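Local coordinates for protein putative esterase (Uncultured bacterium, PDB 7C4D) that probably hydrolyses carboxylic esters, as a marine bacterial carboxylesterase with the alpha/beta hydrolase fold, at residues A[77-82]-A[103-108]; A[40-45]-A[262-267]; A[124-127]-A[131-134]; A[31-36]-A[193-198]. All coordinates share one frame; numbering follows the deposited sequence.

Interaction 1: residues A[77-82]-A[103-108]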
loop_
_atom_site.group_PDB
_atom_site.type_symbol
_atom_site.label_atom_id
_atom_site.label_comp_id
_atom_site.label_asym_id
_atom_site.label_seq_id
_atom_site.Cartn_x
_atom_site.Cartn_y
_atom_site.Cartn_z
ATOM N N ASP A 77 11.368 -5.874 6.204
ATOM C CA ASP A 77 10.217 -6.738 6.481
ATOM C C ASP A 77 9.855 -7.583 5.263
ATOM O O ASP A 77 9.740 -8.809 5.376
ATOM C CB ASP A 77 8.992 -5.928 6.903
ATOM C CG ASP A 77 9.160 -5.203 8.233
ATOM O OD1 ASP A 77 10.173 -5.476 8.946
ATOM O OD2 ASP A 77 8.274 -4.389 8.556
ATOM N N LEU A 78 9.753 -6.914 4.103
ATOM C CA LEU A 78 9.492 -7.559 2.824
ATOM C C LEU A 78 10.587 -8.564 2.514
ATOM O O LEU A 78 10.281 -9.716 2.187
ATOM C CB LEU A 78 9.331 -6.517 1.702
ATOM C CG LEU A 78 8.982 -7.095 0.325
ATOM C CD1 LEU A 78 7.753 -8.022 0.392
ATOM C CD2 LEU A 78 8.759 -5.963 -0.672
ATOM N N HIS A 79 11.859 -8.126 2.637
ATOM C CA HIS A 79 13.010 -8.981 2.314
ATOM C C HIS A 79 13.045 -10.252 3.182
ATOM O O HIS A 79 13.262 -11.370 2.696
ATOM C CB HIS A 79 14.314 -8.176 2.412
ATOM C CG HIS A 79 15.536 -8.951 2.074
ATOM N ND1 HIS A 79 16.777 -8.601 2.548
ATOM C CD2 HIS A 79 15.725 -10.040 1.298
ATOM C CE1 HIS A 79 17.676 -9.444 2.088
ATOM N NE2 HIS A 79 17.058 -10.328 1.319
ATOM N N GLU A 80 12.797 -10.069 4.487
ATOM C CA GLU A 80 12.714 -11.161 5.451
ATOM C C GLU A 80 11.554 -12.116 5.136
ATOM O O GLU A 80 11.719 -13.331 5.228
ATOM C CB GLU A 80 12.537 -10.629 6.882
ATOM C CG GLU A 80 13.724 -9.839 7.416
ATOM C CD GLU A 80 15.086 -10.502 7.275
ATOM O OE1 GLU A 80 16.078 -9.763 7.034
ATOM O OE2 GLU A 80 15.156 -11.752 7.410
ATOM N N PHE A 81 10.379 -11.568 4.797
ATOM C CA PHE A 81 9.242 -12.375 4.366
ATOM C C PHE A 81 9.595 -13.283 3.186
ATOM O O PHE A 81 9.269 -14.479 3.179
ATOM C CB PHE A 81 7.989 -11.527 4.131
ATOM C CG PHE A 81 6.868 -12.323 3.526
ATOM C CD1 PHE A 81 6.011 -13.063 4.320
ATOM C CD2 PHE A 81 6.743 -12.420 2.152
ATOM C CE1 PHE A 81 5.007 -13.830 3.747
ATOM C CE2 PHE A 81 5.734 -13.181 1.582
ATOM C CZ PHE A 81 4.856 -13.881 2.379
ATOM N N ILE A 82 10.277 -12.710 2.188
ATOM C CA ILE A 82 10.657 -13.441 0.994
ATOM C C ILE A 82 11.649 -14.559 1.350
ATOM O O ILE A 82 11.547 -15.674 0.823
ATOM C CB ILE A 82 11.132 -12.421 -0.073
ATOM C CG1 ILE A 82 9.904 -11.694 -0.664
ATOM C CG2 ILE A 82 11.949 -13.095 -1.150
ATOM C CD1 ILE A 82 10.171 -10.369 -1.332
ATOM N N MET A 103 9.296 -0.250 -4.520
ATOM C CA MET A 103 10.355 0.416 -5.264
ATOM C C MET A 103 11.678 0.406 -4.480
ATOM O O MET A 103 12.703 0.040 -5.065
ATOM C CB MET A 103 9.935 1.837 -5.629
ATOM C CG MET A 103 8.962 1.885 -6.763
ATOM S SD MET A 103 8.709 3.568 -7.329
ATOM C CE MET A 103 7.550 4.213 -6.115
ATOM N N TRP A 104 11.630 0.705 -3.157
ATOM C CA TRP A 104 12.798 0.618 -2.274
ATOM C C TRP A 104 13.402 -0.778 -2.338
ATOM O O TRP A 104 14.585 -0.915 -2.637
ATOM C CB TRP A 104 12.445 0.968 -0.819
ATOM C CG TRP A 104 12.711 2.393 -0.459
ATOM C CD1 TRP A 104 11.962 3.481 -0.799
ATOM C CD2 TRP A 104 13.825 2.890 0.305
ATOM N NE1 TRP A 104 12.523 4.623 -0.292
ATOM C CE2 TRP A 104 13.667 4.292 0.392
ATOM C CE3 TRP A 104 14.920 2.289 0.939
ATOM C CZ2 TRP A 104 14.579 5.099 1.078
ATOM C CZ3 TRP A 104 15.819 3.090 1.614
ATOM C CH2 TRP A 104 15.651 4.476 1.680
ATOM N N PHE A 105 12.560 -1.799 -2.075
ATOM C CA PHE A 105 12.995 -3.186 -2.095
ATOM C C PHE A 105 13.611 -3.604 -3.435
ATOM O O PHE A 105 14.593 -4.344 -3.444
ATOM C CB PHE A 105 11.918 -4.157 -1.592
ATOM C CG PHE A 105 12.298 -5.604 -1.801
ATOM C CD1 PHE A 105 13.015 -6.305 -0.832
ATOM C CD2 PHE A 105 11.960 -6.268 -2.982
ATOM C CE1 PHE A 105 13.423 -7.615 -1.070
ATOM C CE2 PHE A 105 12.343 -7.587 -3.202
ATOM C CZ PHE A 105 13.071 -8.254 -2.246
ATOM N N THR A 106 13.009 -3.151 -4.548
ATOM C CA THR A 106 13.387 -3.565 -5.895
ATOM C C THR A 106 14.753 -2.979 -6.282
ATOM O O THR A 106 15.569 -3.664 -6.891
ATOM C CB THR A 106 12.298 -3.135 -6.906
ATOM O OG1 THR A 106 11.107 -3.876 -6.613
ATOM C CG2 THR A 106 12.687 -3.325 -8.360
ATOM N N ALA A 107 14.962 -1.688 -5.988
ATOM C CA ALA A 107 16.242 -1.022 -6.193
ATOM C C ALA A 107 17.359 -1.666 -5.333
ATOM O O ALA A 107 18.429 -1.962 -5.838
ATOM C CB ALA A 107 16.068 0.445 -5.891
ATOM N N ALA A 108 17.099 -1.934 -4.050
ATOM C CA ALA A 108 18.015 -2.639 -3.152
ATOM C C ALA A 108 18.259 -4.090 -3.546
ATOM O O ALA A 108 19.311 -4.620 -3.182
ATOM C CB ALA A 108 17.555 -2.593 -1.710
#
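In this alpha/beta hydrolase fold, helix 97-108, which follows the probable nucleophile elbow, packs beside helix 71-84 through one aromatic ring, that of Phe105, set among Leu78, His79 and Ile82. The contact illustrates how a single large side chain can bridge two helices lying against the same sheet: their local axes come no closer than 10.5 Å and cross at -65°, so the ring must span most of the gap. It does so because CG of Phe105 stands anti to the backbone N (chi1 172°), carrying the ring outward from its own helix. Leu78 comes at about a right angle and lies over one ring face, its CG 4.2 Å above the plane and displaced toward the rim. Its CD2 touches the root of the ring, 3.7 Å from Phe105 CG. His79 meets the ring edge through its methylene, whereas its imidazole ND1 is turned to Glu76 for a hydrogen bond. Replacing Phe105 by an alanine would probably open a gap between the helices and strip Leu78 and Ile82 of the surface they share. The same side chains reach the central sheet: Phe105 also touches Ile92 and Val113, while Leu78 and Ile82 both rest on Ile27. His109, just past the end of helix 97-108, meets the rings of both Phe105 and His79. The far end of the ring is met by Ile82, arriving from the opposite direction, with its CD1 3.7 Å from Phe105 CZ.

Interaction 2: residues A[40-45]-A[262-267]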
loop_
_atom_site.group_PDB
_atom_site.type_symbol
_atom_site.label_atom_id
_atom_site.label_comp_id
_atom_site.label_asym_id
_atom_site.label_seq_id
_atom_site.Cartn_x
_atom_site.Cartn_y
_atom_site.Cartn_z
ATOM N N ILE A 40 -8.672 -8.832 -1.640
ATOM C CA ILE A 40 -9.318 -10.146 -1.723
ATOM C C ILE A 40 -9.890 -10.371 -3.129
ATOM O O ILE A 40 -9.648 -11.374 -3.769
ATOM C CB ILE A 40 -10.401 -10.321 -0.621
ATOM C CG1 ILE A 40 -9.783 -10.650 0.739
ATOM C CG2 ILE A 40 -11.494 -11.350 -0.996
ATOM C CD1 ILE A 40 -10.701 -10.413 1.922
ATOM N N SER A 41 -10.655 -9.414 -3.608
ATOM C CA SER A 41 -11.363 -9.512 -4.860
ATOM C C SER A 41 -10.394 -9.548 -6.050
ATOM O O SER A 41 -10.655 -10.277 -6.993
ATOM C CB SER A 41 -12.355 -8.375 -4.930
ATOM O OG SER A 41 -12.957 -8.280 -6.204
ATOM N N ILE A 42 -9.281 -8.785 -6.018
ATOM C CA ILE A 42 -8.287 -8.822 -7.085
ATOM C C ILE A 42 -7.468 -10.125 -7.060
ATOM O O ILE A 42 -7.243 -10.739 -8.110
ATOM C CB ILE A 42 -7.469 -7.514 -7.165
ATOM C CG1 ILE A 42 -8.286 -6.466 -7.913
ATOM C CG2 ILE A 42 -6.056 -7.704 -7.789
ATOM C CD1 ILE A 42 -8.043 -5.093 -7.436
ATOM N N ALA A 43 -7.119 -10.608 -5.860
ATOM C CA ALA A 43 -6.373 -11.839 -5.683
ATOM C C ALA A 43 -7.229 -13.035 -6.082
ATOM O O ALA A 43 -6.702 -14.140 -6.249
ATOM C CB ALA A 43 -6.003 -12.016 -4.237
ATOM N N ASN A 44 -8.553 -12.820 -6.053
ATOM C CA ASN A 44 -9.499 -13.851 -6.454
ATOM C C ASN A 44 -9.306 -14.199 -7.925
ATOM O O ASN A 44 -9.200 -15.359 -8.199
ATOM C CB ASN A 44 -10.955 -13.576 -6.073
ATOM C CG ASN A 44 -11.295 -14.155 -4.709
ATOM O OD1 ASN A 44 -10.590 -15.030 -4.183
ATOM N ND2 ASN A 44 -12.362 -13.646 -4.108
ATOM N N GLU A 45 -9.210 -13.208 -8.818
ATOM C CA GLU A 45 -8.808 -13.416 -10.201
ATOM C C GLU A 45 -7.339 -13.825 -10.373
ATOM O O GLU A 45 -7.081 -14.827 -11.050
ATOM C CB GLU A 45 -9.295 -12.259 -11.062
ATOM C CG GLU A 45 -10.807 -12.284 -11.124
ATOM C CD GLU A 45 -11.466 -11.266 -12.024
ATOM O OE1 GLU A 45 -10.992 -11.067 -13.167
ATOM O OE2 GLU A 45 -12.464 -10.678 -11.586
ATOM N N ILE A 262 -10.593 -3.401 -14.747
ATOM C CA ILE A 262 -9.510 -2.821 -15.524
ATOM C C ILE A 262 -8.163 -3.011 -14.790
ATOM O O ILE A 262 -7.116 -3.102 -15.430
ATOM C CB ILE A 262 -9.811 -1.362 -15.899
ATOM C CG1 ILE A 262 -11.143 -1.210 -16.662
ATOM C CG2 ILE A 262 -8.639 -0.735 -16.641
ATOM C CD1 ILE A 262 -11.374 0.192 -17.223
ATOM N N PHE A 263 -8.171 -3.141 -13.453
ATOM C CA PHE A 263 -6.925 -3.311 -12.731
ATOM C C PHE A 263 -6.310 -4.652 -13.127
ATOM O O PHE A 263 -5.133 -4.748 -13.438
ATOM C CB PHE A 263 -7.121 -3.161 -11.220
ATOM C CG PHE A 263 -5.814 -3.096 -10.468
ATOM C CD1 PHE A 263 -5.147 -4.250 -10.087
ATOM C CD2 PHE A 263 -5.235 -1.877 -10.156
ATOM C CE1 PHE A 263 -3.918 -4.194 -9.431
ATOM C CE2 PHE A 263 -4.024 -1.822 -9.471
ATOM C CZ PHE A 263 -3.347 -2.973 -9.142
ATOM N N ILE A 264 -7.149 -5.676 -13.163
ATOM C CA ILE A 264 -6.731 -7.035 -13.448
ATOM C C ILE A 264 -6.247 -7.151 -14.892
ATOM O O ILE A 264 -5.274 -7.842 -15.188
ATOM C CB ILE A 264 -7.905 -7.967 -13.077
ATOM C CG1 ILE A 264 -7.997 -8.082 -11.555
ATOM C CG2 ILE A 264 -7.788 -9.350 -13.712
ATOM C CD1 ILE A 264 -9.372 -8.370 -11.033
ATOM N N GLN A 265 -6.935 -6.445 -15.787
ATOM C CA GLN A 265 -6.620 -6.445 -17.198
ATOM C C GLN A 265 -5.190 -5.963 -17.402
ATOM O O GLN A 265 -4.404 -6.673 -18.015
ATOM C CB GLN A 265 -7.714 -5.660 -17.922
ATOM C CG GLN A 265 -7.338 -4.874 -19.166
ATOM C CD GLN A 265 -8.531 -4.031 -19.577
ATOM O OE1 GLN A 265 -9.680 -4.459 -19.475
ATOM N NE2 GLN A 265 -8.278 -2.806 -20.011
ATOM N N LYS A 266 -4.874 -4.759 -16.902
ATOM C CA LYS A 266 -3.562 -4.151 -17.087
ATOM C C LYS A 266 -2.435 -4.952 -16.423
ATOM O O LYS A 266 -1.354 -5.030 -16.991
ATOM C CB LYS A 266 -3.586 -2.724 -16.563
ATOM C CG LYS A 266 -4.573 -1.831 -17.287
ATOM C CD LYS A 266 -4.489 -1.915 -18.784
ATOM C CE LYS A 266 -5.289 -0.817 -19.454
ATOM N NZ LYS A 266 -5.302 -1.007 -20.923
ATOM N N THR A 267 -2.716 -5.549 -15.261
ATOM C CA THR A 267 -1.825 -6.418 -14.504
ATOM C C THR A 267 -1.528 -7.683 -15.316
ATOM O O THR A 267 -0.367 -8.078 -15.434
ATOM C CB THR A 267 -2.449 -6.740 -13.130
ATOM O OG1 THR A 267 -2.594 -5.535 -12.373
ATOM C CG2 THR A 267 -1.741 -7.817 -12.325
#
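Ile42 and Glu45, one turn apart on helix 40-46, receive Ile264 of the C-terminal helix 260-270, and Ile42 also meets Phe263. In the alpha/beta hydrolase fold these two helices flank the same face of the central sheet. The short segments cross at -44°, with their axes 10.3 Å apart, a gap filled here by two isoleucines and the phenylalanine. Ile264 holds CG1 anti to its carbonyl carbon (chi1 -75°), which sends the longer branch across the interface. There it slides past Ile42 in the opposite direction, its CD1 3.8 Å from Ile42 CG1. The other end of the Ile42 branch is bent by a chi2 of 147°, short of fully extended, and its CD1 lies 4.0 Å from Phe263 CD1. Glu45 crosses Ile264 at about a right angle. Its carboxylate carbon CD sits 3.7 Å from Ile264 CD1, and OE1 is as near to the CG2 methyl, so the aliphatic branches are lapped by a charged group at the exposed margin. Inside helix 260-270, Thr267 OG1 donates to Phe263 O at 2.9 Å from above the carbonyl plane, while Thr267 N reaches the same oxygen from the opposite face; this double grip closes the turn that carries Phe263 and Ile264. Deeper in, Phe263 packs on Leu220 and Ala119 of the sheet and meets Trp39 edge-to-face, and His256 touches both Ile42 and Phe263. The chemistry implies that shape fit and burial of carbon, rather than directed polar bonds, join the two helices.

Interaction 3: residues A[124-127]-A[131-134]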
loop_
_atom_site.group_PDB
_atom_site.type_symbol
_atom_site.label_atom_id
_atom_site.label_comp_id
_atom_site.label_asym_id
_atom_site.label_seq_id
_atom_site.Cartn_x
_atom_site.Cartn_y
_atom_site.Cartn_z
ATOM N N GLY A 124 9.001 10.149 -5.943
ATOM C CA GLY A 124 9.530 11.348 -5.304
ATOM C C GLY A 124 8.734 11.835 -4.083
ATOM O O GLY A 124 7.662 11.335 -3.731
ATOM N N LYS A 125 9.281 12.861 -3.431
ATOM C CA LYS A 125 8.739 13.394 -2.190
ATOM C C LYS A 125 7.520 14.241 -2.506
ATOM O O LYS A 125 7.501 14.926 -3.520
ATOM C CB LYS A 125 9.809 14.215 -1.448
ATOM C CG LYS A 125 9.289 15.075 -0.302
ATOM C CD LYS A 125 10.307 16.028 0.258
ATOM C CE LYS A 125 9.645 17.091 1.115
ATOM N NZ LYS A 125 10.636 17.920 1.843
ATOM N N TYR A 126 6.507 14.154 -1.632
ATOM C CA TYR A 126 5.331 15.004 -1.657
ATOM C C TYR A 126 5.497 16.065 -0.556
ATOM O O TYR A 126 5.854 15.729 0.566
ATOM C CB TYR A 126 4.075 14.160 -1.415
ATOM C CG TYR A 126 3.770 13.147 -2.492
ATOM C CD1 TYR A 126 4.442 11.927 -2.524
ATOM C CD2 TYR A 126 2.840 13.424 -3.496
ATOM C CE1 TYR A 126 4.195 11.003 -3.526
ATOM C CE2 TYR A 126 2.584 12.512 -4.506
ATOM C CZ TYR A 126 3.267 11.302 -4.515
ATOM O OH TYR A 126 3.019 10.379 -5.475
ATOM N N ASP A 127 5.225 17.339 -0.865
ATOM C CA ASP A 127 5.359 18.409 0.120
ATOM C C ASP A 127 3.987 18.790 0.681
ATOM O O ASP A 127 2.983 18.165 0.341
ATOM C CB ASP A 127 6.135 19.599 -0.445
ATOM C CG ASP A 127 5.434 20.247 -1.620
ATOM O OD1 ASP A 127 4.218 20.483 -1.510
ATOM O OD2 ASP A 127 6.109 20.507 -2.642
ATOM N N PRO A 131 -2.136 17.666 -2.109
ATOM C CA PRO A 131 -3.292 16.968 -1.534
ATOM C C PRO A 131 -2.982 15.601 -0.915
ATOM O O PRO A 131 -3.759 15.101 -0.109
ATOM C CB PRO A 131 -4.245 16.793 -2.727
ATOM C CG PRO A 131 -3.768 17.801 -3.753
ATOM C CD PRO A 131 -2.270 17.891 -3.553
ATOM N N ASN A 132 -1.855 14.985 -1.296
ATOM C CA ASN A 132 -1.420 13.766 -0.636
ATOM C C ASN A 132 -1.151 14.058 0.839
ATOM O O ASN A 132 -1.753 13.417 1.705
ATOM C CB ASN A 132 -0.185 13.126 -1.280
ATOM C CG ASN A 132 0.178 11.766 -0.703
ATOM O OD1 ASN A 132 -0.618 11.122 -0.021
ATOM N ND2 ASN A 132 1.378 11.290 -0.998
ATOM N N VAL A 133 -0.249 15.020 1.106
ATOM C CA VAL A 133 0.163 15.335 2.465
ATOM C C VAL A 133 -1.042 15.853 3.250
ATOM O O VAL A 133 -1.275 15.406 4.371
ATOM C CB VAL A 133 1.368 16.285 2.518
ATOM C CG1 VAL A 133 1.633 16.763 3.932
ATOM C CG2 VAL A 133 2.619 15.646 1.921
ATOM N N LYS A 134 -1.871 16.679 2.601
ATOM C CA LYS A 134 -3.011 17.323 3.233
ATOM C C LYS A 134 -4.018 16.283 3.692
ATOM O O LYS A 134 -4.530 16.361 4.810
ATOM C CB LYS A 134 -3.685 18.308 2.280
ATOM C CG LYS A 134 -3.033 19.676 2.192
ATOM C CD LYS A 134 -3.359 20.426 0.908
ATOM C CE LYS A 134 -3.170 21.926 1.039
ATOM N NZ LYS A 134 -2.488 22.305 2.303
#
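With CG anti to the carbonyl carbon (chi1 -65°), Tyr126 turns its ring toward helix 131-144, and Asn132, its CG anti to the backbone N (chi1 -173°), reaches over it. The amide thereby stands upright on the ring, the two planes 89° apart, with Asn132 ND2 over the ring centre and 3.3 Å above its plane. Such a placement would let an amide N-H point into the pi cloud. Asn132 CB adds an apolar touch at Tyr126 CD2, 3.8 Å away. In this alpha/beta hydrolase fold, the pair lies where the chain leaves strand 113-119 for helix 131-144, the start of the mainly helical insertion that probably forms a lid, as in relatives. The tyrosine hydroxyl is hydrogen-bonded to Tyr227 O and Ala122 N, which fixes the far end of the ring. With a leucine at Tyr126, those two backbone atoms would probably lose their hydroxyl partner and the Asn132 amide the flat face beneath it. Val133 takes up the backbone side: its CG2 lies 3.9 Å from Tyr126 CB and 3.5 Å from Tyr126 O.

Interaction 4: residues A[31-36]-A[193-198]. With SO4 (sulfate ion), chain E; ACT (acetate ion), chain D.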
loop_
_atom_site.group_PDB
_atom_site.type_symbol
_atom_site.label_atom_id
_atom_site.label_comp_id
_atom_site.label_asym_id
_atom_site.label_seq_id
_atom_site.Cartn_x
_atom_site.Cartn_y
_atom_site.Cartn_z
ATOM N N GLY A 31 -1.502 0.043 0.801
ATOM C CA GLY A 31 -1.070 1.359 1.246
ATOM C C GLY A 31 -1.459 1.687 2.706
ATOM O O GLY A 31 -1.982 0.837 3.441
ATOM N N LEU A 32 -1.189 2.932 3.154
ATOM C CA LEU A 32 -1.411 3.308 4.551
ATOM C C LEU A 32 -2.885 3.110 4.960
ATOM O O LEU A 32 -3.807 3.464 4.229
ATOM C CB LEU A 32 -0.967 4.769 4.717
ATOM C CG LEU A 32 -0.749 5.283 6.140
ATOM C CD1 LEU A 32 0.339 4.519 6.861
ATOM C CD2 LEU A 32 -0.376 6.761 6.097
ATOM N N TYR A 33 -3.119 2.547 6.156
ATOM C CA TYR A 33 -4.466 2.263 6.654
ATOM C C TYR A 33 -5.147 1.075 5.950
ATOM O O TYR A 33 -6.322 0.805 6.244
ATOM C CB TYR A 33 -5.396 3.489 6.657
ATOM C CG TYR A 33 -4.763 4.722 7.242
ATOM C CD1 TYR A 33 -4.412 4.752 8.581
ATOM C CD2 TYR A 33 -4.533 5.857 6.478
ATOM C CE1 TYR A 33 -3.803 5.858 9.142
ATOM C CE2 TYR A 33 -3.925 6.980 7.031
ATOM C CZ TYR A 33 -3.548 6.972 8.364
ATOM O OH TYR A 33 -2.949 8.046 8.956
ATOM N N GLY A 34 -4.468 0.403 4.992
ATOM C CA GLY A 34 -5.068 -0.749 4.311
ATOM C C GLY A 34 -4.598 -2.060 4.928
ATOM O O GLY A 34 -3.863 -2.047 5.912
ATOM N N SER A 35 -5.022 -3.191 4.348
ATOM C CA SER A 35 -4.446 -4.493 4.652
ATOM C C SER A 35 -4.607 -5.403 3.432
ATOM O O SER A 35 -5.069 -4.960 2.386
ATOM C CB SER A 35 -5.070 -5.121 5.870
ATOM O OG SER A 35 -6.409 -5.462 5.587
ATOM N N GLY A 36 -4.168 -6.658 3.568
ATOM C CA GLY A 36 -4.342 -7.633 2.515
ATOM C C GLY A 36 -5.819 -7.832 2.175
ATOM O O GLY A 36 -6.147 -8.006 1.001
ATOM N N ASP A 193 -0.157 5.871 16.315
ATOM C CA ASP A 193 0.887 6.707 16.872
ATOM C C ASP A 193 2.141 6.647 16.009
ATOM O O ASP A 193 2.739 7.691 15.710
ATOM C CB ASP A 193 1.206 6.372 18.334
ATOM C CG ASP A 193 2.076 7.445 18.974
ATOM O OD1 ASP A 193 1.582 8.590 19.118
ATOM O OD2 ASP A 193 3.256 7.152 19.272
ATOM N N SER A 194 2.567 5.424 15.669
ATOM C CA SER A 194 3.733 5.263 14.815
ATOM C C SER A 194 3.486 5.928 13.456
ATOM O O SER A 194 4.367 6.601 12.914
ATOM C CB SER A 194 4.168 3.815 14.688
ATOM O OG SER A 194 5.171 3.649 13.678
ATOM N N ILE A 195 2.268 5.774 12.928
ATOM C CA ILE A 195 1.924 6.365 11.635
ATOM C C ILE A 195 2.143 7.887 11.677
ATOM O O ILE A 195 2.841 8.437 10.822
ATOM C CB ILE A 195 0.497 5.970 11.183
ATOM C CG1 ILE A 195 0.373 4.490 10.800
ATOM C CG2 ILE A 195 0.001 6.867 10.075
ATOM C CD1 ILE A 195 -1.061 4.035 10.548
ATOM N N GLU A 196 1.554 8.547 12.682
ATOM C CA GLU A 196 1.657 9.991 12.888
ATOM C C GLU A 196 3.111 10.430 12.983
ATOM O O GLU A 196 3.505 11.371 12.307
ATOM C CB GLU A 196 0.897 10.462 14.125
ATOM C CG GLU A 196 0.891 11.976 14.273
ATOM C CD GLU A 196 0.014 12.554 15.377
ATOM O OE1 GLU A 196 0.217 12.173 16.553
ATOM O OE2 GLU A 196 -0.871 13.388 15.064
ATOM N N LYS A 197 3.915 9.720 13.779
ATOM C CA LYS A 197 5.296 10.116 13.981
ATOM C C LYS A 197 6.190 9.576 12.865
ATOM O O LYS A 197 7.414 9.526 13.051
ATOM C CB LYS A 197 5.808 9.634 15.345
ATOM C CG LYS A 197 5.042 10.173 16.550
ATOM C CD LYS A 197 5.719 9.895 17.868
ATOM C CE LYS A 197 4.978 10.522 19.027
ATOM N NZ LYS A 197 5.921 11.004 20.061
ATOM N N ASN A 198 5.586 9.149 11.739
ATOM C CA ASN A 198 6.364 8.727 10.583
ATOM C C ASN A 198 5.850 9.357 9.286
ATOM O O ASN A 198 6.284 8.940 8.201
ATOM C CB ASN A 198 6.386 7.203 10.392
ATOM C CG ASN A 198 7.278 6.475 11.362
ATOM O OD1 ASN A 198 8.423 6.143 11.040
ATOM N ND2 ASN A 198 6.742 6.229 12.551
HETATM S S SO4 E . -5.335 -0.621 0.132
HETATM O O1 SO4 E . -5.525 -1.535 1.226
HETATM O O2 SO4 E . -5.046 0.688 0.677
HETATM O O3 SO4 E . -4.211 -1.036 -0.685
HETATM O O4 SO4 E . -6.519 -0.564 -0.674
HETATM C C ACT D . -0.924 5.842 1.189
HETATM O O ACT D . -2.056 6.111 0.724
HETATM O OXT ACT D . -0.466 4.683 1.242
HETATM C CH3 ACT D . -0.007 6.973 1.717
#
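Ile195, on helix 192-196, is gripped by Leu32 and Tyr33 from the loop that follows strand 25-29. Its CD1 lies 3.6 Å from Tyr33 CE1 and its CG2 is 3.4 Å from Tyr33 OH, so both branches lie along the same margin of the ring, from CE1 to the hydroxyl, and approach it obliquely. Leu32 slides past Ile195 in the opposite direction, with CD1 3.9 Å from Ile195 CG1. A second contact holds the ring from within the loop: Leu32 CG sits over that same face of Tyr33, displaced toward the rim. Leu32 and Tyr33 are the two central residues of a type II beta turn from Gly31 to Gly34, in which Tyr33 takes the left-handed conformation (phi 73°). His60 NE2 and Asn177 ND2 hold the turn by hydrogen bonds to Tyr33 N and O. Farther out, Ile139, Ile140 and Leu143 of helix 131-144 and Phe173 and Leu174 of helix 168-175 also touch Tyr33. Leu32 N donates to acetate OXT at 2.7 Å and nearly straight (169°), and Met97 N, next to the probable nucleophile Ser96, binds the same ion, a pairing consistent with the oxyanion hole of alpha/beta hydrolases. Gly31 N reaches sulfate O3 at 3.3 Å, and Trp39, Asn38 and His256 complete that site. The loop's N-H groups thus point away from Ile195 to ions probably from the crystallisation liquor that mark an anion-binding pocket, whereas the buried Tyr33 hydroxyl has no hydrogen-bonding partner in the model, which implies that apolar packing joins the helical insertion to the loop.

From the N terminus, the loop 31-36 after strand 25-29 opens interaction 4, and helix 40-46 soon opens interaction 2. Interaction 1 then closes a short loop between helices 71-84 and 97-108, with strand 90-95 in the loop it closes. Interaction 3 follows in series, closing a few residues around the turn into helix 131-144. Interaction 4 closes at 193-198, tying the early loop to the helical insertion; interaction 2 closes last, at 262-267, bringing the C-terminal helix back to helix 40-46. Interactions 2 and 4 therefore cross along the chain, and both enclose 1 and 3. Interactions 2 and 3 lie on opposite sides of the chain's centre, their centres about 27 Å apart.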